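Side-chain contacts in uncharacterized protein (Deinococcus radiodurans, PDB 3NQN), which is of unknown function but binds calcium ions and probably has a Bet v 1-like fold: residues E46-E51 with A77-L82; F107-Q112 with E149-G154. All blocks are in the same frame, centred on the assembly; numbering follows the deposited sequence. Where two conformers were deposited one is given.

Interaction 1: E46-E51 with A77-L82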
loop_
_atom_site.group_PDB
_atom_site.type_symbol
_atom_site.label_atom_id
_atom_site.label_comp_id
_atom_site.label_asym_id
_atom_site.label_seq_id
_atom_site.Cartn_x
_atom_site.Cartn_y
_atom_site.Cartn_z
ATOM N N GLU A 46 -12.806 18.525 -5.282
ATOM C CA GLU A 46 -13.264 18.761 -3.915
ATOM C C GLU A 46 -12.190 18.408 -2.891
ATOM O O GLU A 46 -11.999 19.115 -1.914
ATOM C CB GLU A 46 -14.521 17.939 -3.638
ATOM C CG GLU A 46 -15.768 18.482 -4.341
ATOM C CD GLU A 46 -16.204 19.821 -3.769
ATOM O OE1 GLU A 46 -16.851 19.829 -2.698
ATOM O OE2 GLU A 46 -15.898 20.864 -4.390
ATOM N N GLN A 47 -11.544 17.273 -3.090
ATOM C CA GLN A 47 -10.488 16.850 -2.225
ATOM C C GLN A 47 -9.281 16.439 -3.040
ATOM O O GLN A 47 -9.382 16.181 -4.241
ATOM C CB GLN A 47 -10.958 15.679 -1.352
ATOM C CG GLN A 47 -12.199 16.003 -0.536
ATOM C CD GLN A 47 -12.665 14.850 0.336
ATOM O OE1 GLN A 47 -12.168 13.726 0.231
ATOM N NE2 GLN A 47 -13.633 15.127 1.197
ATOM N N VAL A 48 -8.138 16.434 -2.383
ATOM C CA VAL A 48 -6.888 15.982 -2.973
ATOM C C VAL A 48 -6.359 14.848 -2.099
ATOM O O VAL A 48 -6.504 14.885 -0.859
ATOM C CB VAL A 48 -5.839 17.135 -3.038
ATOM C CG1 VAL A 48 -4.491 16.618 -3.546
ATOM C CG2 VAL A 48 -6.351 18.283 -3.928
ATOM N N TRP A 49 -5.780 13.832 -2.720
ATOM C CA TRP A 49 -5.239 12.701 -1.964
ATOM C C TRP A 49 -4.013 12.082 -2.623
ATOM O O TRP A 49 -3.725 12.323 -3.803
ATOM C CB TRP A 49 -6.311 11.634 -1.717
ATOM C CG TRP A 49 -6.914 11.045 -2.967
ATOM C CD1 TRP A 49 -6.515 9.908 -3.621
ATOM C CD2 TRP A 49 -8.040 11.549 -3.692
ATOM N NE1 TRP A 49 -7.320 9.685 -4.720
ATOM C CE2 TRP A 49 -8.262 10.677 -4.786
ATOM C CE3 TRP A 49 -8.876 12.662 -3.534
ATOM C CZ2 TRP A 49 -9.290 10.879 -5.706
ATOM C CZ3 TRP A 49 -9.893 12.864 -4.453
ATOM C CH2 TRP A 49 -10.092 11.975 -5.526
ATOM N N GLY A 50 -3.295 11.281 -1.846
ATOM C CA GLY A 50 -2.085 10.656 -2.312
ATOM C C GLY A 50 -1.407 9.949 -1.172
ATOM O O GLY A 50 -2.054 9.585 -0.194
ATOM N N GLU A 51 -0.096 9.784 -1.271
ATOM C CA GLU A 51 0.643 9.090 -0.230
ATOM C C GLU A 51 2.093 9.536 -0.182
ATOM O O GLU A 51 2.646 9.985 -1.181
ATOM C CB GLU A 51 0.541 7.558 -0.450
ATOM C CG GLU A 51 1.053 7.102 -1.810
ATOM C CD GLU A 51 0.541 5.720 -2.245
ATOM O OE1 GLU A 51 -0.364 5.145 -1.593
ATOM O OE2 GLU A 51 1.035 5.229 -3.271
ATOM N N ALA A 77 -6.466 29.756 -1.787
ATOM C CA ALA A 77 -7.047 28.471 -1.433
ATOM C C ALA A 77 -6.243 27.830 -0.326
ATOM O O ALA A 77 -5.072 28.187 -0.101
ATOM C CB ALA A 77 -7.066 27.544 -2.662
ATOM N N GLU A 78 -6.861 26.870 0.352
ATOM C CA GLU A 78 -6.189 26.074 1.375
ATOM C C GLU A 78 -6.439 24.600 1.143
ATOM O O GLU A 78 -7.414 24.215 0.476
ATOM C CB GLU A 78 -6.764 26.361 2.760
ATOM C CG GLU A 78 -6.557 27.725 3.294
ATOM C CD GLU A 78 -7.241 27.900 4.638
ATOM O OE1 GLU A 78 -7.139 26.980 5.502
ATOM O OE2 GLU A 78 -7.872 28.943 4.838
ATOM N N LEU A 79 -5.563 23.778 1.719
ATOM C CA LEU A 79 -5.834 22.355 1.919
ATOM C C LEU A 79 -6.019 22.161 3.408
ATOM O O LEU A 79 -5.181 22.601 4.214
ATOM C CB LEU A 79 -4.672 21.475 1.451
ATOM C CG LEU A 79 -4.354 21.474 -0.038
ATOM C CD1 LEU A 79 -3.253 20.495 -0.310
ATOM C CD2 LEU A 79 -5.596 21.140 -0.877
ATOM N N ARG A 80 -7.124 21.542 3.779
ATOM C CA ARG A 80 -7.398 21.206 5.163
ATOM C C ARG A 80 -7.513 19.680 5.290
ATOM O O ARG A 80 -8.292 19.067 4.602
ATOM C CB ARG A 80 -8.659 21.893 5.624
ATOM C CG ARG A 80 -8.493 23.380 5.717
ATOM C CD ARG A 80 -9.733 24.060 6.212
ATOM N NE ARG A 80 -9.589 25.510 6.126
ATOM C CZ ARG A 80 -10.603 26.366 6.141
ATOM N NH1 ARG A 80 -11.858 25.927 6.245
ATOM N NH2 ARG A 80 -10.368 27.663 6.056
ATOM N N PRO A 81 -6.671 19.073 6.153
ATOM C CA PRO A 81 -6.523 17.621 6.226
ATOM C C PRO A 81 -7.715 16.901 6.787
ATOM O O PRO A 81 -8.394 17.421 7.673
ATOM C CB PRO A 81 -5.325 17.441 7.174
ATOM C CG PRO A 81 -5.345 18.624 8.027
ATOM C CD PRO A 81 -5.811 19.750 7.138
ATOM N N LEU A 82 -7.981 15.719 6.250
ATOM C CA LEU A 82 -9.017 14.856 6.788
ATOM C C LEU A 82 -8.374 13.788 7.658
ATOM O O LEU A 82 -7.254 13.339 7.396
ATOM C CB LEU A 82 -9.834 14.222 5.669
ATOM C CG LEU A 82 -10.573 15.227 4.778
ATOM C CD1 LEU A 82 -11.472 14.498 3.818
ATOM C CD2 LEU A 82 -11.376 16.223 5.635
#

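Interaction 2: F107-Q112 with E149-G154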
loop_
_atom_site.group_PDB
_atom_site.type_symbol
_atom_site.label_atom_id
_atom_site.label_comp_id
_atom_site.label_asym_id
_atom_site.label_seq_id
_atom_site.Cartn_x
_atom_site.Cartn_y
_atom_site.Cartn_z
ATOM N N PHE A 107 3.091 30.798 0.014
ATOM C CA PHE A 107 2.692 29.455 0.374
ATOM C C PHE A 107 3.205 29.106 1.761
ATOM O O PHE A 107 4.284 29.539 2.156
ATOM C CB PHE A 107 3.284 28.452 -0.622
ATOM C CG PHE A 107 2.798 28.627 -2.023
ATOM C CD1 PHE A 107 1.668 27.959 -2.460
ATOM C CD2 PHE A 107 3.483 29.456 -2.921
ATOM C CE1 PHE A 107 1.196 28.130 -3.767
ATOM C CE2 PHE A 107 3.028 29.621 -4.217
ATOM C CZ PHE A 107 1.883 28.954 -4.645
ATOM N N ALA A 108 2.403 28.327 2.487
ATOM C CA ALA A 108 2.799 27.707 3.730
ATOM C C ALA A 108 2.188 26.295 3.738
ATOM O O ALA A 108 0.976 26.130 3.477
ATOM C CB ALA A 108 2.281 28.508 4.930
ATOM N N PHE A 109 3.017 25.296 3.999
ATOM C CA PHE A 109 2.560 23.904 4.113
ATOM C C PHE A 109 2.962 23.315 5.425
ATOM O O PHE A 109 4.037 23.625 5.946
ATOM C CB PHE A 109 3.138 23.058 3.001
ATOM C CG PHE A 109 2.572 23.372 1.663
ATOM C CD1 PHE A 109 1.417 22.744 1.224
ATOM C CD2 PHE A 109 3.150 24.344 0.863
ATOM C CE1 PHE A 109 0.859 23.054 0.012
ATOM C CE2 PHE A 109 2.600 24.653 -0.364
ATOM C CZ PHE A 109 1.440 24.003 -0.786
ATOM N N GLN A 110 2.087 22.482 5.990
ATOM C CA GLN A 110 2.402 21.768 7.248
ATOM C C GLN A 110 2.052 20.285 7.077
ATOM O O GLN A 110 1.067 19.940 6.413
ATOM C CB GLN A 110 1.661 22.366 8.457
ATOM C CG GLN A 110 1.756 23.904 8.597
ATOM C CD GLN A 110 0.770 24.651 7.703
ATOM O OE1 GLN A 110 -0.356 24.224 7.517
ATOM N NE2 GLN A 110 1.198 25.777 7.161
ATOM N N PHE A 111 2.922 19.419 7.603
ATOM C CA PHE A 111 2.738 17.982 7.528
ATOM C C PHE A 111 2.854 17.399 8.898
ATOM O O PHE A 111 3.720 17.798 9.677
ATOM C CB PHE A 111 3.818 17.333 6.657
ATOM C CG PHE A 111 3.830 17.802 5.263
ATOM C CD1 PHE A 111 4.549 18.947 4.906
ATOM C CD2 PHE A 111 3.177 17.091 4.274
ATOM C CE1 PHE A 111 4.585 19.372 3.604
ATOM C CE2 PHE A 111 3.218 17.508 2.972
ATOM C CZ PHE A 111 3.926 18.659 2.631
ATOM N N GLN A 112 1.973 16.451 9.204
ATOM C CA GLN A 112 2.017 15.746 10.472
ATOM C C GLN A 112 1.835 14.245 10.185
ATOM O O GLN A 112 0.908 13.852 9.493
ATOM C CB GLN A 112 0.912 16.272 11.410
ATOM C CG GLN A 112 0.742 15.488 12.732
ATOM C CD GLN A 112 1.718 15.911 13.816
ATOM O OE1 GLN A 112 2.090 17.081 13.913
ATOM N NE2 GLN A 112 2.098 14.968 14.668
ATOM N N GLU A 149 10.721 24.026 -4.969
ATOM C CA GLU A 149 11.171 23.540 -6.262
ATOM C C GLU A 149 9.976 23.002 -7.064
ATOM O O GLU A 149 9.776 23.363 -8.230
ATOM C CB GLU A 149 12.207 22.417 -6.048
ATOM C CG GLU A 149 12.796 21.830 -7.343
ATOM C CD GLU A 149 13.773 20.695 -7.087
ATOM O OE1 GLU A 149 13.506 19.838 -6.198
ATOM O OE2 GLU A 149 14.805 20.642 -7.799
ATOM N N GLY A 150 9.149 22.186 -6.403
ATOM C CA GLY A 150 7.978 21.580 -7.036
ATOM C C GLY A 150 6.939 22.573 -7.490
ATOM O O GLY A 150 6.441 22.478 -8.602
ATOM N N LEU A 151 6.571 23.514 -6.625
ATOM C CA LEU A 151 5.626 24.529 -7.027
ATOM C C LEU A 151 6.188 25.374 -8.171
ATOM O O LEU A 151 5.478 25.678 -9.121
ATOM C CB LEU A 151 5.192 25.417 -5.848
ATOM C CG LEU A 151 3.908 24.928 -5.159
ATOM C CD1 LEU A 151 4.176 23.698 -4.304
ATOM C CD2 LEU A 151 3.324 25.989 -4.351
ATOM N N ALA A 152 7.470 25.731 -8.092
ATOM C CA ALA A 152 8.087 26.544 -9.158
ATOM C C ALA A 152 8.041 25.807 -10.505
ATOM O O ALA A 152 7.770 26.410 -11.532
ATOM C CB ALA A 152 9.525 26.928 -8.792
ATOM N N ALA A 153 8.243 24.488 -10.472
ATOM C CA ALA A 153 8.183 23.662 -11.684
ATOM C C ALA A 153 6.806 23.706 -12.374
ATOM O O ALA A 153 6.704 23.437 -13.545
ATOM C CB ALA A 153 8.562 22.241 -11.367
ATOM N N GLY A 154 5.751 24.059 -11.645
ATOM C CA GLY A 154 4.417 24.132 -12.249
ATOM C C GLY A 154 4.121 25.437 -12.990
ATOM O O GLY A 154 3.117 25.538 -13.694
#

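Interaction 1: E46-E51 with A77-L82
Gln-47 starts the contact by laying its side-chain amide against one methyl of Leu-82. Extended beyond CG (chi2 -180°), the glutamine reaches across to it, and the two side chains meet at about a right angle. Leu-82 CD1 sits 3.5 Å from Gln-47 NE2 and 3.7 Å from Gln-47 CD, a van der Waals touch of methyl on amide. The polar grip on this amide comes from Arg-67, whose NE bonds to Gln-47 OE1. Arg-67 belongs to strand 60-73, which runs between strands 47-56 and 76-81 in the antiparallel sheet, so side chains bridge here over a middle strand and no backbone pairing joins the two segments. Val-48 follows on the other face of the sheet: in the conformer described, its CG2 lies 4.2 Å from Leu-79 CD2, a loose apolar contact that is tentative because a second conformer was modelled. Both residues also rest on Ile-70 of the middle strand. On the partner strand, Arg-80 grips Glu-78 side-on with two nitrogens; Arg-80 NE to Glu-78 OE1 is 2.9 Å, in the guanidinium plane but from above the carboxylate plane.

Interaction 2: F107-Q112 with E149-G154
One methyl of Leu-151 serves two phenylalanine rings in different ways: CD2 lies over a face of Phe-107 and at the edge of Phe-109. Its modelled position over Phe-107 is too close for carbons and is doubtful in detail. The side chains of Phe-107 and Leu-151 approach from opposite directions, one from strand 104-114 and the other from helix 122-153. Phe-107 has CG beside its backbone N (chi1 -63°) and its ring turned nearly square to the CA-CB-CG plane (chi2 -90°), which presents the face to the leucine. On the Phe-109 side, Leu-151 CD2 stays near the ring plane, 4.3 Å from Phe-109 CE2. All three residues are buried, and Phe-10 of strand 5-13 adds another ring beside Phe-107 while also touching Leu-151. An alanine in place of Phe-107 would probably take away the ring face under the Leu-151 methyl, with Phe-109 still at its side, and open a gap between strand and helix. Further along the same strand, Phe-111 packs on Leu-140, Ala-144 and Leu-147 of the helix. A long C-terminal helix lying against a curved antiparallel sheet through such an apolar layer is consistent with the helix-grip fold of Bet v 1-like proteins.

In the fold
From the N terminus the chain lays down edge strand 5-13, passes through two short helices and enters the sheet again before reaching 46-51. Interaction 1 closes at 77-82 after an excursion made mostly of strand, tying strands 47-56 and 76-81 across strand 60-73. Strand 90-99 then leads to 104-114, where interaction 2 opens; its 36 intervening residues are mainly the C-terminal helix, which comes back onto the sheet. The two contacts are in series, neither nested nor crossed. The centres of interactions 1 and 2 lie about 13 Å apart, and the two do not touch. Interaction 1 works within the sheet, whereas interaction 2 joins that sheet to the helix.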